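Local coordinates for protein LEOA (Escherichia coli, PDB 4AUR) that probably binds and hydrolyses GTP as a bacterial dynamin, with a GTPase domain carried at one end of a long, mostly helical body, at residues Y515-S520 and A526-Q531; R380-S385 and G449-F454; D157-V162 and G204-A209. One frame throughout, in Å; residues are numbered along the deposited sequence.

Contact 1 (Y515-S520 and A526-Q531); sequences YDVLSS and AFFAPQ
The ring of Phe528 is the flat group on which Val517 and Leu518 converge. One face is covered from within its own segment by Phe527, whose CD2 sits 3.6 Å above the plane, over the centre of the Phe528 ring. Both aliphatic partners reach CE2 of Phe528 obliquely, Val517 CG1 at 3.8 Å and Leu518 CD2 at 3.9 Å. CG1 of Val517 can get there because it stands opposite the residue's own backbone N (chi1 179°), and it also comes within 4.3 Å of Phe527 CB. The Leu518 and Phe528 side chains cross at about a right angle. The contact is wholly apolar, and the residues suit it: a broad ring fills the buried end, while shorter branched chains come from the partly exposed helix end. Phe381 of helix 368-408 also meets the Phe528 ring, and Leu518 reaches on to Leu328 and Phe329 of helix 275-343. Ser520 is the N-cap of helix 521-528, so the chain passes into it from helix 489-518 within a few residues; Ala529 leaves helical geometry before helix 530-544. The arrangement is a short helix-to-helix connection in the dynamin-like helical domain, closed by apolar side chains from the two helices.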
ATOM      1  N   TYR A 515     -27.978 -36.577 -32.387  1.00 37.03           N
ATOM      2  CA  TYR A 515     -27.805 -37.230 -31.106  1.00 35.41           C
ATOM      3  C   TYR A 515     -26.337 -37.636 -30.924  1.00 35.37           C
ATOM      4  O   TYR A 515     -25.840 -37.619 -29.805  1.00 37.14           O
ATOM      5  CB  TYR A 515     -28.686 -38.461 -30.969  1.00 35.29           C
ATOM      6  CG  TYR A 515     -30.197 -38.257 -30.891  1.00 38.62           C
ATOM      7  CD1 TYR A 515     -30.776 -37.057 -30.475  1.00 38.28           C
ATOM      8  CD2 TYR A 515     -31.059 -39.309 -31.218  1.00 40.91           C
ATOM      9  CE1 TYR A 515     -32.150 -36.919 -30.402  1.00 36.50           C
ATOM     10  CE2 TYR A 515     -32.428 -39.175 -31.133  1.00 40.09           C
ATOM     11  CZ  TYR A 515     -32.970 -37.982 -30.721  1.00 38.78           C
ATOM     12  OH  TYR A 515     -34.346 -37.884 -30.647  1.00 39.43           O
ATOM     13  N   ASP A 516     -25.658 -38.000 -32.013  1.00 34.44           N
ATOM     14  CA  ASP A 516     -24.245 -38.401 -31.967  1.00 36.55           C
ATOM     15  C   ASP A 516     -23.356 -37.244 -31.524  1.00 35.22           C
ATOM     16  O   ASP A 516     -22.292 -37.455 -30.948  1.00 35.82           O
ATOM     17  CB  ASP A 516     -23.746 -38.885 -33.344  1.00 39.25           C
ATOM     18  CG  ASP A 516     -24.417 -40.184 -33.815  1.00 43.68           C
ATOM     19  OD1 ASP A 516     -24.653 -41.082 -32.978  1.00 47.52           O
ATOM     20  OD2 ASP A 516     -24.705 -40.313 -35.027  1.00 45.15           O
ATOM     21  N   VAL A 517     -23.793 -36.022 -31.816  1.00 33.70           N
ATOM     22  CA  VAL A 517     -23.052 -34.824 -31.470  1.00 31.18           C
ATOM     23  C   VAL A 517     -23.258 -34.468 -30.013  1.00 30.62           C
ATOM     24  O   VAL A 517     -22.326 -34.061 -29.333  1.00 32.26           O
ATOM     25  CB  VAL A 517     -23.497 -33.661 -32.342  1.00 30.63           C
ATOM     26  CG1 VAL A 517     -22.751 -32.394 -31.981  1.00 30.18           C
ATOM     27  CG2 VAL A 517     -23.263 -34.024 -33.798  1.00 31.91           C
ATOM     28  N   LEU A 518     -24.485 -34.630 -29.540  1.00 29.71           N
ATOM     29  CA  LEU A 518     -24.847 -34.299 -28.178  1.00 27.78           C
ATOM     30  C   LEU A 518     -24.421 -35.381 -27.228  1.00 28.83           C
ATOM     31  O   LEU A 518     -24.402 -35.166 -26.032  1.00 30.90           O
ATOM     32  CB  LEU A 518     -26.357 -34.114 -28.050  1.00 26.33           C
ATOM     33  CG  LEU A 518     -27.032 -32.974 -28.804  1.00 25.70           C
ATOM     34  CD1 LEU A 518     -28.518 -32.972 -28.485  1.00 25.68           C
ATOM     35  CD2 LEU A 518     -26.437 -31.615 -28.488  1.00 25.58           C
ATOM     36  N   SER A 519     -24.103 -36.560 -27.735  1.00 30.87           N
ATOM     37  CA  SER A 519     -23.757 -37.662 -26.844  1.00 31.73           C
ATOM     38  C   SER A 519     -22.322 -37.531 -26.311  1.00 31.82           C
ATOM     39  O   SER A 519     -21.941 -38.267 -25.414  1.00 32.90           O
ATOM     40  CB  SER A 519     -23.954 -39.023 -27.539  1.00 32.96           C
ATOM     41  OG  SER A 519     -22.938 -39.255 -28.513  1.00 34.90           O
ATOM     42  N   SER A 520     -21.536 -36.598 -26.848  1.00 31.58           N
ATOM     43  CA  SER A 520     -20.147 -36.432 -26.431  1.00 31.33           C
ATOM     44  C   SER A 520     -19.829 -34.976 -26.165  1.00 30.46           C
ATOM     45  O   SER A 520     -20.055 -34.155 -27.027  1.00 32.30           O
ATOM     46  CB  SER A 520     -19.227 -36.977 -27.530  1.00 31.23           C
ATOM     47  OG  SER A 520     -17.946 -36.362 -27.512  1.00 31.40           O
ATOM     48  N   ALA A 526     -17.505 -28.546 -29.161  1.00 27.14           N
ATOM     49  CA  ALA A 526     -16.792 -28.057 -30.357  1.00 29.95           C
ATOM     50  C   ALA A 526     -17.704 -27.446 -31.413  1.00 31.01           C
ATOM     51  O   ALA A 526     -17.246 -26.696 -32.255  1.00 31.72           O
ATOM     52  CB  ALA A 526     -15.973 -29.173 -30.992  1.00 30.93           C
ATOM     53  N   PHE A 527     -18.985 -27.790 -31.364  1.00 33.02           N
ATOM     54  CA  PHE A 527     -19.960 -27.384 -32.353  1.00 35.32           C
ATOM     55  C   PHE A 527     -20.806 -26.198 -31.891  1.00 35.25           C
ATOM     56  O   PHE A 527     -21.073 -25.275 -32.672  1.00 36.50           O
ATOM     57  CB  PHE A 527     -20.866 -28.576 -32.667  1.00 38.68           C
ATOM     58  CG  PHE A 527     -21.590 -28.462 -33.970  1.00 44.94           C
ATOM     59  CD1 PHE A 527     -20.986 -28.883 -35.151  1.00 49.22           C
ATOM     60  CD2 PHE A 527     -22.888 -27.939 -34.023  1.00 50.36           C
ATOM     61  CE1 PHE A 527     -21.649 -28.771 -36.365  1.00 54.66           C
ATOM     62  CE2 PHE A 527     -23.563 -27.830 -35.236  1.00 52.30           C
ATOM     63  CZ  PHE A 527     -22.940 -28.247 -36.408  1.00 55.32           C
ATOM     64  N   PHE A 528     -21.226 -26.221 -30.628  1.00 34.18           N
ATOM     65  CA  PHE A 528     -22.120 -25.204 -30.090  1.00 32.20           C
ATOM     66  C   PHE A 528     -21.465 -24.151 -29.208  1.00 32.75           C
ATOM     67  O   PHE A 528     -22.119 -23.171 -28.851  1.00 36.71           O
ATOM     68  CB  PHE A 528     -23.219 -25.871 -29.283  1.00 31.71           C
ATOM     69  CG  PHE A 528     -24.020 -26.884 -30.062  1.00 31.31           C
ATOM     70  CD1 PHE A 528     -25.124 -26.484 -30.799  1.00 31.20           C
ATOM     71  CD2 PHE A 528     -23.672 -28.222 -30.063  1.00 30.99           C
ATOM     72  CE1 PHE A 528     -25.862 -27.391 -31.526  1.00 32.10           C
ATOM     73  CE2 PHE A 528     -24.407 -29.140 -30.782  1.00 32.85           C
ATOM     74  CZ  PHE A 528     -25.507 -28.722 -31.520  1.00 32.72           C
ATOM     75  N   ALA A 529     -20.201 -24.340 -28.831  1.00 32.66           N
ATOM     76  CA  ALA A 529     -19.556 -23.460 -27.845  1.00 28.90           C
ATOM     77  C   ALA A 529     -18.029 -23.592 -27.774  1.00 27.82           C
ATOM     78  O   ALA A 529     -17.476 -23.740 -26.694  1.00 25.73           O
ATOM     79  CB  ALA A 529     -20.159 -23.744 -26.487  1.00 28.16           C
ATOM     80  N   PRO A 530     -17.346 -23.545 -28.929  1.00 28.62           N
ATOM     81  CA  PRO A 530     -15.901 -23.670 -28.964  1.00 29.43           C
ATOM     82  C   PRO A 530     -15.135 -22.566 -28.245  1.00 31.89           C
ATOM     83  O   PRO A 530     -14.018 -22.823 -27.730  1.00 32.25           O
ATOM     84  CB  PRO A 530     -15.572 -23.644 -30.459  1.00 29.19           C
ATOM     85  CG  PRO A 530     -16.769 -23.074 -31.128  1.00 29.89           C
ATOM     86  CD  PRO A 530     -17.913 -23.541 -30.288  1.00 30.66           C
ATOM     87  N   GLN A 531     -15.700 -21.354 -28.198  1.00 31.14           N
ATOM     88  CA  GLN A 531     -14.984 -20.264 -27.537  1.00 32.06           C
ATOM     89  C   GLN A 531     -14.746 -20.453 -26.039  1.00 29.96           C
ATOM     90  O   GLN A 531     -13.873 -19.807 -25.468  1.00 28.99           O
ATOM     91  CB  GLN A 531     -15.621 -18.906 -27.800  1.00 34.56           C
ATOM     92  CG  GLN A 531     -17.085 -18.810 -27.463  1.00 35.87           C
ATOM     93  CD  GLN A 531     -17.951 -18.973 -28.684  1.00 38.29           C
ATOM     94  OE1 GLN A 531     -17.714 -18.319 -29.718  1.00 41.05           O
ATOM     95  NE2 GLN A 531     -18.956 -19.853 -28.587  1.00 36.42           N
TER

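Contact 2 (R380-S385 and G449-F454)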
ATOM      1  N   ARG A 380     -32.226 -22.836 -31.416  1.00 34.06           N
ATOM      2  CA  ARG A 380     -32.532 -22.233 -30.107  1.00 37.52           C
ATOM      3  C   ARG A 380     -31.465 -22.560 -29.051  1.00 34.75           C
ATOM      4  O   ARG A 380     -31.125 -21.721 -28.220  1.00 32.40           O
ATOM      5  CB  ARG A 380     -33.914 -22.651 -29.628  1.00 43.40           C
ATOM      6  CG  ARG A 380     -34.457 -21.898 -28.421  1.00 51.89           C
ATOM      7  CD  ARG A 380     -35.980 -22.066 -28.366  1.00 65.73           C
ATOM      8  NE  ARG A 380     -36.547 -22.055 -27.009  1.00 75.20           N
ATOM      9  CZ  ARG A 380     -37.807 -22.394 -26.706  1.00 81.78           C
ATOM     10  NH1 ARG A 380     -38.664 -22.785 -27.651  1.00 83.60           N
ATOM     11  NH2 ARG A 380     -38.215 -22.353 -25.441  1.00 82.50           N
ATOM     12  N   PHE A 381     -30.934 -23.776 -29.096  1.00 33.41           N
ATOM     13  CA  PHE A 381     -29.893 -24.209 -28.163  1.00 31.93           C
ATOM     14  C   PHE A 381     -28.581 -23.512 -28.498  1.00 32.33           C
ATOM     15  O   PHE A 381     -27.942 -22.915 -27.639  1.00 32.11           O
ATOM     16  CB  PHE A 381     -29.723 -25.735 -28.207  1.00 29.64           C
ATOM     17  CG  PHE A 381     -28.493 -26.239 -27.497  1.00 28.01           C
ATOM     18  CD1 PHE A 381     -28.117 -25.737 -26.271  1.00 27.73           C
ATOM     19  CD2 PHE A 381     -27.713 -27.228 -28.061  1.00 27.26           C
ATOM     20  CE1 PHE A 381     -26.985 -26.207 -25.641  1.00 26.34           C
ATOM     21  CE2 PHE A 381     -26.585 -27.703 -27.427  1.00 25.83           C
ATOM     22  CZ  PHE A 381     -26.224 -27.196 -26.215  1.00 25.20           C
ATOM     23  N   PHE A 382     -28.206 -23.563 -29.764  1.00 34.08           N
ATOM     24  CA  PHE A 382     -27.032 -22.862 -30.241  1.00 36.07           C
ATOM     25  C   PHE A 382     -27.036 -21.369 -29.815  1.00 36.28           C
ATOM     26  O   PHE A 382     -25.991 -20.783 -29.524  1.00 39.46           O
ATOM     27  CB  PHE A 382     -26.893 -23.068 -31.760  1.00 37.00           C
ATOM     28  CG  PHE A 382     -25.568 -22.643 -32.325  1.00 40.88           C
ATOM     29  CD1 PHE A 382     -24.384 -22.783 -31.600  1.00 42.56           C
ATOM     30  CD2 PHE A 382     -25.493 -22.125 -33.596  1.00 45.00           C
ATOM     31  CE1 PHE A 382     -23.159 -22.390 -32.133  1.00 43.68           C
ATOM     32  CE2 PHE A 382     -24.270 -21.727 -34.134  1.00 48.42           C
ATOM     33  CZ  PHE A 382     -23.100 -21.862 -33.400  1.00 46.11           C
ATOM     34  N   GLU A 383     -28.200 -20.766 -29.702  1.00 34.83           N
ATOM     35  CA  GLU A 383     -28.270 -19.373 -29.304  1.00 35.42           C
ATOM     36  C   GLU A 383     -28.175 -19.223 -27.787  1.00 34.05           C
ATOM     37  O   GLU A 383     -27.366 -18.455 -27.284  1.00 34.32           O
ATOM     38  CB  GLU A 383     -29.557 -18.749 -29.842  1.00 38.57           C
ATOM     39  CG  GLU A 383     -29.620 -18.751 -31.373  1.00 40.32           C
ATOM     40  CD  GLU A 383     -31.026 -18.538 -31.926  1.00 41.91           C
ATOM     41  OE1 GLU A 383     -31.916 -18.125 -31.133  1.00 38.29           O
ATOM     42  OE2 GLU A 383     -31.226 -18.786 -33.154  1.00 42.35           O
ATOM     43  N   GLN A 384     -28.999 -19.951 -27.051  1.00 33.49           N
ATOM     44  CA  GLN A 384     -28.887 -19.969 -25.600  1.00 32.80           C
ATOM     45  C   GLN A 384     -27.434 -20.270 -25.205  1.00 31.51           C
ATOM     46  O   GLN A 384     -26.853 -19.565 -24.394  1.00 31.61           O
ATOM     47  CB  GLN A 384     -29.832 -21.014 -24.986  1.00 33.86           C
ATOM     48  CG  GLN A 384     -31.320 -20.682 -25.074  1.00 35.72           C
ATOM     49  CD  GLN A 384     -32.240 -21.707 -24.364  1.00 39.18           C
ATOM     50  OE1 GLN A 384     -32.145 -22.937 -24.541  1.00 36.18           O
ATOM     51  NE2 GLN A 384     -33.149 -21.184 -23.558  1.00 40.21           N
ATOM     52  N   SER A 385     -26.843 -21.293 -25.812  1.00 29.36           N
ATOM     53  CA  SER A 385     -25.468 -21.669 -25.502  1.00 28.96           C
ATOM     54  C   SER A 385     -24.423 -20.654 -25.989  1.00 28.40           C
ATOM     55  O   SER A 385     -23.418 -20.441 -25.333  1.00 29.18           O
ATOM     56  CB  SER A 385     -25.134 -23.074 -26.028  1.00 28.10           C
ATOM     57  OG  SER A 385     -24.694 -23.021 -27.371  1.00 29.19           O
ATOM     58  N   GLY A 449     -18.071 -14.403 -30.312  1.00 45.77           N
ATOM     59  CA  GLY A 449     -18.833 -14.178 -31.530  1.00 43.02           C
ATOM     60  C   GLY A 449     -20.009 -15.080 -31.787  1.00 39.43           C
ATOM     61  O   GLY A 449     -19.867 -16.299 -31.773  1.00 39.68           O
ATOM     62  N   TYR A 450     -21.178 -14.481 -32.014  1.00 35.75           N
ATOM     63  CA  TYR A 450     -22.254 -15.140 -32.764  1.00 32.84           C
ATOM     64  C   TYR A 450     -21.721 -15.385 -34.157  1.00 33.70           C
ATOM     65  O   TYR A 450     -21.041 -14.532 -34.709  1.00 34.83           O
ATOM     66  CB  TYR A 450     -23.503 -14.277 -32.870  1.00 30.82           C
ATOM     67  CG  TYR A 450     -24.335 -14.272 -31.635  1.00 30.56           C
ATOM     68  CD1 TYR A 450     -24.031 -13.447 -30.577  1.00 29.81           C
ATOM     69  CD2 TYR A 450     -25.423 -15.119 -31.514  1.00 31.87           C
ATOM     70  CE1 TYR A 450     -24.778 -13.470 -29.417  1.00 31.56           C
ATOM     71  CE2 TYR A 450     -26.195 -15.138 -30.364  1.00 31.71           C
ATOM     72  CZ  TYR A 450     -25.870 -14.307 -29.314  1.00 32.25           C
ATOM     73  OH  TYR A 450     -26.646 -14.320 -28.159  1.00 35.74           O
ATOM     74  N   VAL A 451     -22.028 -16.553 -34.703  1.00 34.54           N
ATOM     75  CA  VAL A 451     -21.487 -16.993 -35.960  1.00 37.12           C
ATOM     76  C   VAL A 451     -22.647 -17.432 -36.841  1.00 39.43           C
ATOM     77  O   VAL A 451     -23.694 -17.863 -36.330  1.00 42.94           O
ATOM     78  CB  VAL A 451     -20.489 -18.151 -35.729  1.00 41.79           C
ATOM     79  CG1 VAL A 451     -21.203 -19.500 -35.611  1.00 41.86           C
ATOM     80  CG2 VAL A 451     -19.430 -18.197 -36.822  1.00 43.48           C
ATOM     81  N   TYR A 452     -22.488 -17.265 -38.148  1.00 39.85           N
ATOM     82  CA  TYR A 452     -23.411 -17.837 -39.099  1.00 45.63           C
ATOM     83  C   TYR A 452     -22.642 -18.713 -40.078  1.00 53.41           C
ATOM     84  O   TYR A 452     -21.783 -18.214 -40.818  1.00 53.96           O
ATOM     85  CB  TYR A 452     -24.198 -16.785 -39.883  1.00 45.12           C
ATOM     86  CG  TYR A 452     -25.235 -17.463 -40.757  1.00 44.31           C
ATOM     87  CD1 TYR A 452     -26.458 -17.859 -40.224  1.00 44.90           C
ATOM     88  CD2 TYR A 452     -24.959 -17.786 -42.075  1.00 43.39           C
ATOM     89  CE1 TYR A 452     -27.401 -18.518 -40.988  1.00 45.75           C
ATOM     90  CE2 TYR A 452     -25.886 -18.454 -42.854  1.00 47.75           C
ATOM     91  CZ  TYR A 452     -27.118 -18.824 -42.308  1.00 49.79           C
ATOM     92  OH  TYR A 452     -28.058 -19.497 -43.085  1.00 49.87           O
ATOM     93  N   LYS A 453     -22.969 -20.009 -40.071  1.00 60.67           N
ATOM     94  CA  LYS A 453     -22.382 -20.998 -40.983  1.00 67.95           C
ATOM     95  C   LYS A 453     -23.510 -21.759 -41.685  1.00 66.48           C
ATOM     96  O   LYS A 453     -24.257 -22.518 -41.039  1.00 59.79           O
ATOM     97  CB  LYS A 453     -21.414 -21.955 -40.241  1.00 77.74           C
ATOM     98  CG  LYS A 453     -21.776 -22.313 -38.787  1.00 85.80           C
ATOM     99  CD  LYS A 453     -20.550 -22.793 -37.994  1.00 89.81           C
ATOM    100  CE  LYS A 453     -20.855 -23.108 -36.528  1.00 89.62           C
ATOM    101  NZ  LYS A 453     -21.753 -24.287 -36.339  1.00 92.08           N
ATOM    102  N   PHE A 454     -23.643 -21.530 -42.995  1.00 65.87           N
ATOM    103  CA  PHE A 454     -24.737 -22.109 -43.788  1.00 70.00           C
ATOM    104  C   PHE A 454     -24.547 -23.618 -43.976  1.00 66.48           C
ATOM    105  O   PHE A 454     -23.479 -24.065 -44.402  1.00 59.20           O
ATOM    106  CB  PHE A 454     -24.854 -21.411 -45.157  1.00 76.02           C
ATOM    107  CG  PHE A 454     -26.045 -21.865 -45.970  1.00 84.45           C
ATOM    108  CD1 PHE A 454     -27.340 -21.594 -45.541  1.00 85.89           C
ATOM    109  CD2 PHE A 454     -25.873 -22.573 -47.159  1.00 90.12           C
ATOM    110  CE1 PHE A 454     -28.436 -22.016 -46.277  1.00 90.61           C
ATOM    111  CE2 PHE A 454     -26.970 -22.999 -47.901  1.00 91.83           C
ATOM    112  CZ  PHE A 454     -28.252 -22.720 -47.458  1.00 91.77           C
TER
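Phe382 projects from helix 368-408 to meet Val451 and Lys453, in a loop that crosses the outside of the dynamin-like helical domain between helices 430-447 and 464-467. The segment 449-454 is extended without being a strand, and it meets the helix through side chains, with no hydrogen bond between the two. From CB, which makes no contact with the loop, the Phe382 chain swings CG opposite the backbone N (chi1 -168°), sending the ring out along the helix flank. On one side of the ring CE1 packs against the backbone oxygens of Phe527 and Phe528. On the other, CE2 comes 4.1 Å from Val451 CG1. The tip, CZ, approaches the same methyl more closely, at 3.8 Å; CG1 lies at the ring edge, near its plane, and the valine side chain crosses the phenylalanine at about a right angle. CZ also has both CE and NZ of Lys453 4.0 Å away, NZ placed obliquely to the ring, although this lysine is poorly ordered and its position uncertain. Long and flexible, it can lay methylenes by the ring while its amino group forms a cation-pi interaction with Phe527. Nearer the start of the loop, Tyr450 lies along the helix on Thr386, Ala387 and Gln390, its large ring suiting a mixed, exposed surface, and its OH ends 4.3 Å from Glu383 O.

Contact 3 (D157-V162 and G204-A209)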
ATOM      1  N   ASP A 157      22.351  41.383  20.642  1.00 36.26           N
ATOM      2  CA  ASP A 157      22.881  40.666  19.474  1.00 39.42           C
ATOM      3  C   ASP A 157      23.386  39.245  19.816  1.00 38.19           C
ATOM      4  O   ASP A 157      23.521  38.401  18.921  1.00 39.66           O
ATOM      5  CB  ASP A 157      23.936  41.506  18.721  1.00 40.88           C
ATOM      6  CG  ASP A 157      25.111  41.900  19.593  1.00 42.18           C
ATOM      7  OD1 ASP A 157      25.056  41.635  20.807  1.00 44.60           O
ATOM      8  OD2 ASP A 157      26.088  42.482  19.069  1.00 46.52           O
ATOM      9  N   ILE A 158      23.609  38.994  21.107  1.00 34.00           N
ATOM     10  CA  ILE A 158      24.013  37.702  21.615  1.00 31.03           C
ATOM     11  C   ILE A 158      22.815  36.778  21.686  1.00 32.85           C
ATOM     12  O   ILE A 158      22.881  35.598  21.324  1.00 35.50           O
ATOM     13  CB  ILE A 158      24.573  37.836  23.025  1.00 30.84           C
ATOM     14  CG1 ILE A 158      25.829  38.706  23.017  1.00 30.19           C
ATOM     15  CG2 ILE A 158      24.888  36.466  23.600  1.00 32.75           C
ATOM     16  CD1 ILE A 158      26.386  38.973  24.403  1.00 31.50           C
ATOM     17  N   VAL A 159      21.718  37.302  22.196  1.00 31.71           N
ATOM     18  CA  VAL A 159      20.450  36.594  22.138  1.00 31.73           C
ATOM     19  C   VAL A 159      20.081  36.247  20.691  1.00 30.53           C
ATOM     20  O   VAL A 159      19.600  35.179  20.425  1.00 29.62           O
ATOM     21  CB  VAL A 159      19.334  37.441  22.764  1.00 33.12           C
ATOM     22  CG1 VAL A 159      17.967  36.849  22.464  1.00 34.24           C
ATOM     23  CG2 VAL A 159      19.550  37.570  24.268  1.00 34.49           C
ATOM     24  N   LYS A 160      20.320  37.154  19.759  1.00 31.28           N
ATOM     25  CA  LYS A 160      20.048  36.900  18.351  1.00 31.22           C
ATOM     26  C   LYS A 160      20.975  35.835  17.803  1.00 30.59           C
ATOM     27  O   LYS A 160      20.593  34.999  17.000  1.00 30.64           O
ATOM     28  CB  LYS A 160      20.229  38.189  17.555  1.00 32.43           C
ATOM     29  CG  LYS A 160      19.756  38.090  16.126  1.00 34.20           C
ATOM     30  CD  LYS A 160      19.832  39.420  15.402  1.00 37.32           C
ATOM     31  CE  LYS A 160      19.036  39.373  14.101  1.00 41.83           C
ATOM     32  NZ  LYS A 160      18.379  40.682  13.814  1.00 45.25           N
ATOM     33  N   TRP A 161      22.222  35.890  18.231  1.00 31.84           N
ATOM     34  CA  TRP A 161      23.236  34.937  17.796  1.00 30.97           C
ATOM     35  C   TRP A 161      22.837  33.531  18.177  1.00 30.76           C
ATOM     36  O   TRP A 161      22.937  32.631  17.393  1.00 32.12           O
ATOM     37  CB  TRP A 161      24.540  35.307  18.481  1.00 31.53           C
ATOM     38  CG  TRP A 161      25.688  34.463  18.148  1.00 31.11           C
ATOM     39  CD1 TRP A 161      26.161  34.180  16.918  1.00 29.19           C
ATOM     40  CD2 TRP A 161      26.551  33.805  19.082  1.00 30.75           C
ATOM     41  NE1 TRP A 161      27.258  33.382  17.020  1.00 29.09           N
ATOM     42  CE2 TRP A 161      27.517  33.133  18.341  1.00 29.91           C
ATOM     43  CE3 TRP A 161      26.587  33.715  20.485  1.00 31.21           C
ATOM     44  CZ2 TRP A 161      28.528  32.372  18.943  1.00 32.04           C
ATOM     45  CZ3 TRP A 161      27.588  32.964  21.080  1.00 31.35           C
ATOM     46  CH2 TRP A 161      28.544  32.299  20.308  1.00 31.38           C
ATOM     47  N   VAL A 162      22.342  33.365  19.393  1.00 32.41           N
ATOM     48  CA  VAL A 162      21.961  32.065  19.904  1.00 30.27           C
ATOM     49  C   VAL A 162      20.675  31.581  19.294  1.00 29.39           C
ATOM     50  O   VAL A 162      20.573  30.428  18.870  1.00 31.70           O
ATOM     51  CB  VAL A 162      21.787  32.115  21.419  1.00 30.41           C
ATOM     52  CG1 VAL A 162      21.272  30.790  21.950  1.00 31.83           C
ATOM     53  CG2 VAL A 162      23.113  32.426  22.063  1.00 31.40           C
ATOM     54  N   GLY A 204       9.208  39.298  26.261  1.00 28.89           N
ATOM     55  CA  GLY A 204       9.110  40.418  25.348  1.00 27.90           C
ATOM     56  C   GLY A 204      10.434  40.982  24.867  1.00 27.43           C
ATOM     57  O   GLY A 204      10.567  41.303  23.694  1.00 27.05           O
ATOM     58  N   LYS A 205      11.414  41.116  25.754  1.00 25.29           N
ATOM     59  CA  LYS A 205      12.759  41.531  25.334  1.00 25.18           C
ATOM     60  C   LYS A 205      13.454  40.536  24.399  1.00 26.74           C
ATOM     61  O   LYS A 205      14.278  40.914  23.582  1.00 28.09           O
ATOM     62  CB  LYS A 205      13.671  41.739  26.533  1.00 24.82           C
ATOM     63  CG  LYS A 205      13.096  42.665  27.592  1.00 25.35           C
ATOM     64  CD  LYS A 205      14.104  42.926  28.674  1.00 24.83           C
ATOM     65  CE  LYS A 205      13.473  43.648  29.821  1.00 25.54           C
ATOM     66  NZ  LYS A 205      14.488  43.872  30.887  1.00 27.04           N
ATOM     67  N   LEU A 206      13.178  39.249  24.530  1.00 28.41           N
ATOM     68  CA  LEU A 206      13.881  38.293  23.700  1.00 27.88           C
ATOM     69  C   LEU A 206      13.243  38.358  22.362  1.00 28.29           C
ATOM     70  O   LEU A 206      13.930  38.400  21.357  1.00 28.90           O
ATOM     71  CB  LEU A 206      13.798  36.883  24.264  1.00 28.84           C
ATOM     72  CG  LEU A 206      14.533  36.663  25.586  1.00 29.18           C
ATOM     73  CD1 LEU A 206      14.173  35.305  26.156  1.00 28.39           C
ATOM     74  CD2 LEU A 206      16.044  36.784  25.400  1.00 30.25           C
ATOM     75  N   GLN A 207      11.917  38.412  22.339  1.00 28.81           N
ATOM     76  CA  GLN A 207      11.218  38.383  21.076  1.00 29.15           C
ATOM     77  C   GLN A 207      11.666  39.531  20.208  1.00 30.50           C
ATOM     78  O   GLN A 207      11.734  39.413  18.980  1.00 32.98           O
ATOM     79  CB  GLN A 207       9.706  38.383  21.271  1.00 30.46           C
ATOM     80  CG  GLN A 207       8.987  39.677  20.957  1.00 30.91           C
ATOM     81  CD  GLN A 207       8.774  39.878  19.476  1.00 32.08           C
ATOM     82  OE1 GLN A 207       8.961  40.965  18.949  1.00 33.65           O
ATOM     83  NE2 GLN A 207       8.388  38.822  18.793  1.00 35.10           N
ATOM     84  N   ARG A 208      12.008  40.638  20.846  1.00 31.35           N
ATOM     85  CA  ARG A 208      12.309  41.859  20.126  1.00 32.85           C
ATOM     86  C   ARG A 208      13.778  41.948  19.781  1.00 32.26           C
ATOM     87  O   ARG A 208      14.147  42.628  18.826  1.00 36.02           O
ATOM     88  CB  ARG A 208      11.858  43.066  20.965  1.00 34.16           C
ATOM     89  CG  ARG A 208      11.695  44.383  20.218  1.00 34.29           C
ATOM     90  CD  ARG A 208      10.826  44.347  18.951  1.00 35.30           C
ATOM     91  NE  ARG A 208       9.437  43.901  19.120  1.00 36.00           N
ATOM     92  CZ  ARG A 208       8.415  44.256  18.325  1.00 36.50           C
ATOM     93  NH1 ARG A 208       8.611  45.083  17.311  1.00 38.17           N
ATOM     94  NH2 ARG A 208       7.178  43.791  18.544  1.00 34.25           N
ATOM     95  N   ALA A 209      14.615  41.264  20.554  1.00 32.97           N
ATOM     96  CA  ALA A 209      16.062  41.228  20.304  1.00 31.71           C
ATOM     97  C   ALA A 209      16.419  40.334  19.131  1.00 33.07           C
ATOM     98  O   ALA A 209      17.455  40.551  18.490  1.00 35.84           O
ATOM     99  CB  ALA A 209      16.792  40.742  21.527  1.00 29.79           C
TER
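Val159 and Leu206 form the close-packed side of this crossing. Leu206 CD2 nestles against both valine methyls, 3.5 Å from Val159 CG1 and 3.8 Å from Val159 CG2, and the two side chains cross at about a right angle. With its CG opposite the carbonyl carbon (chi1 -67°), the leucine sends this methyl to the buried valine. Ala209 points its CB toward helix 156-165, 4.2 Å from Val159 CG1; a small residue suits this place, where the backbones come nearest, Lys160 CA and Ala209 CA being 6.2 Å apart. The axes of segments 157-162 and 204-209 approach to 9.0 Å, with a signed crossing angle of -75°. The fold is the P-loop GTPase domain: helix 156-165 is the connection in the beta-alpha-beta crossover from strand 140-146 to strand 172-177, and helix 188-209 follows that second strand. Both helices rest on it, Val162 touching Thr172 and Leu206 touching Phe174. Toward solvent the contact thins out. There a lysine fits because its two ends can do different work: the aliphatic stem of Lys160 packs with CB 3.8 Å from Ala209 O, while the flexible end carries NZ to a long, weak ion pair with Asp211 OD2.

How the contacts relate
Contacts 1 and 2 are neighbours in the helical domain, their centres about 12 Å apart, whereas contact 3 lies in the GTPase domain, its centre about 94 Å from that of contact 1 and 90 Å from that of contact 2, beyond the chain's centre. Contacts 1 and 3 are partly buried and join helices: contact 1 packs aliphatic chains on an aromatic ring, contact 3 valine on leucine and alanine, with a lysine stem at the margin. Contact 2 is a surface contact of a loop on a helix, mixing a ring edge, a methyl and polar chains. Contacts 1 and 2 join directly: Ser385 OG lies 3.0 Å from Phe528 O in a probable hydrogen bond. Contact 3 instead borders a beta-sheet strand.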